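Local coordinates for protein nucleoporin NUP82 (Saccharomyces cerevisiae, PDB 3PBP) that serves as a structural component of the yeast nuclear pore complex, its N-terminal domain interacting with the nucleoporin NUP116, at residues V249-Q252 / L253-V256. The protein carries 1 engineered substitution. Numbering follows the deposited sequence.
Sequences VIKQ and LQFV
The side chain of Gln-254 runs back along the preceding turn and rests on Ile-250, a compact example of how a polar side chain on a helix can run along its own backbone. Gln-254 CB lies 3.6 Å from Ile-250 O and equally near Lys-251 O. CG, set anti to its own carbonyl carbon and beside the backbone N (chi1 -62°), comes against Ile-250 O. From there the chain runs extended, which carries Gln-254 CD within 3.8 Å of Ile-250 CG2, the two side chains meeting at a slant. At the tip the Gln-254 amide divides: its NE2 packs on the methyl CG2 of Ile-250 at 3.4 Å, while its OE1 faces Lys-251 CA at 3.8 Å.

This takes place within about two turns of helix 243-262, within the beta-propeller N-terminal domain, where i to i+4 bonds tie each residue to the next turn. Gln-254 N bonds to Ile-250 O at 3.0 Å, and Val-256 N reaches Gln-252 O at 2.8 Å almost straight, with an N-H...O angle of 177°.

On another side of the helix, Gln-252 and Val-256 lie alongside each other and point the same way, CG to CG2 4.2 Å. The buried Gln-252 amide is held at both ends: OE1 accepts from Met-335 N, and NE2 bonds Ser-230 OG of helix 220-235, against which Leu-253 and Val-256 also pack.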
loop_
_atom_site.group_PDB
_atom_site.type_symbol
_atom_site.label_atom_id
_atom_site.label_comp_id
_atom_site.label_asym_id
_atom_site.label_seq_id
_atom_site.Cartn_x
_atom_site.Cartn_y
_atom_site.Cartn_z
ATOM N N VAL A 249 3.460 -2.983 -20.882
ATOM C CA VAL A 249 3.030 -1.781 -21.581
ATOM C C VAL A 249 1.967 -2.123 -22.613
ATOM O O VAL A 249 0.976 -1.401 -22.756
ATOM C CB VAL A 249 4.222 -1.090 -22.278
ATOM C CG1 VAL A 249 3.744 0.082 -23.097
ATOM C CG2 VAL A 249 5.214 -0.639 -21.247
ATOM N N ILE A 250 2.169 -3.223 -23.335
ATOM C CA ILE A 250 1.193 -3.630 -24.336
ATOM C C ILE A 250 -0.077 -4.088 -23.642
ATOM O O ILE A 250 -1.181 -3.813 -24.109
ATOM C CB ILE A 250 1.741 -4.749 -25.231
ATOM C CG1 ILE A 250 2.782 -4.151 -26.186
ATOM C CG2 ILE A 250 0.599 -5.420 -25.997
ATOM C CD1 ILE A 250 3.525 -5.181 -26.992
ATOM N N LYS A 251 0.080 -4.776 -22.518
ATOM C CA LYS A 251 -1.078 -5.225 -21.764
ATOM C C LYS A 251 -1.850 -4.026 -21.247
ATOM O O LYS A 251 -3.081 -4.002 -21.272
ATOM C CB LYS A 251 -0.653 -6.068 -20.577
ATOM C CG LYS A 251 -0.438 -7.508 -20.887
ATOM C CD LYS A 251 -0.345 -8.270 -19.603
ATOM C CE LYS A 251 -1.040 -9.590 -19.741
ATOM N NZ LYS A 251 -1.550 -10.056 -18.424
ATOM N N GLN A 252 -1.114 -3.030 -20.760
ATOM C CA GLN A 252 -1.738 -1.832 -20.228
ATOM C C GLN A 252 -2.585 -1.174 -21.304
ATOM O O GLN A 252 -3.744 -0.842 -21.082
ATOM C CB GLN A 252 -0.690 -0.834 -19.724
ATOM C CG GLN A 252 -1.331 0.392 -19.085
ATOM C CD GLN A 252 -0.339 1.328 -18.436
ATOM O OE1 GLN A 252 0.644 0.898 -17.828
ATOM N NE2 GLN A 252 -0.606 2.617 -18.536
ATOM N N LEU A 253 -2.007 -0.997 -22.481
ATOM C CA LEU A 253 -2.741 -0.372 -23.559
ATOM C C LEU A 253 -3.960 -1.180 -23.979
ATOM O O LEU A 253 -4.983 -0.609 -24.334
ATOM C CB LEU A 253 -1.834 -0.149 -24.762
ATOM C CG LEU A 253 -2.510 0.581 -25.925
ATOM C CD1 LEU A 253 -3.044 1.948 -25.481
ATOM C CD2 LEU A 253 -1.488 0.736 -27.037
ATOM N N GLN A 254 -3.854 -2.507 -23.944
ATOM C CA GLN A 254 -4.982 -3.351 -24.323
ATOM C C GLN A 254 -6.076 -3.193 -23.290
ATOM O O GLN A 254 -7.250 -3.051 -23.633
ATOM C CB GLN A 254 -4.576 -4.820 -24.397
ATOM C CG GLN A 254 -3.518 -5.107 -25.425
ATOM C CD GLN A 254 -2.991 -6.537 -25.357
ATOM O OE1 GLN A 254 -3.076 -7.201 -24.313
ATOM N NE2 GLN A 254 -2.420 -7.011 -26.467
ATOM N N PHE A 255 -5.688 -3.210 -22.022
ATOM C CA PHE A 255 -6.638 -3.077 -20.930
ATOM C C PHE A 255 -7.342 -1.719 -20.936
ATOM O O PHE A 255 -8.574 -1.646 -20.912
ATOM C CB PHE A 255 -5.913 -3.290 -19.593
ATOM C CG PHE A 255 -6.757 -2.991 -18.390
ATOM C CD1 PHE A 255 -7.868 -3.766 -18.089
ATOM C CD2 PHE A 255 -6.450 -1.921 -17.563
ATOM C CE1 PHE A 255 -8.667 -3.479 -16.978
ATOM C CE2 PHE A 255 -7.248 -1.625 -16.444
ATOM C CZ PHE A 255 -8.354 -2.409 -16.155
ATOM N N VAL A 256 -6.567 -0.639 -20.983
ATOM C CA VAL A 256 -7.152 0.697 -20.958
ATOM C C VAL A 256 -8.049 0.931 -22.160
ATOM O O VAL A 256 -8.995 1.710 -22.090
ATOM C CB VAL A 256 -6.065 1.800 -20.893
ATOM C CG1 VAL A 256 -6.715 3.156 -20.907
ATOM C CG2 VAL A 256 -5.250 1.655 -19.616
#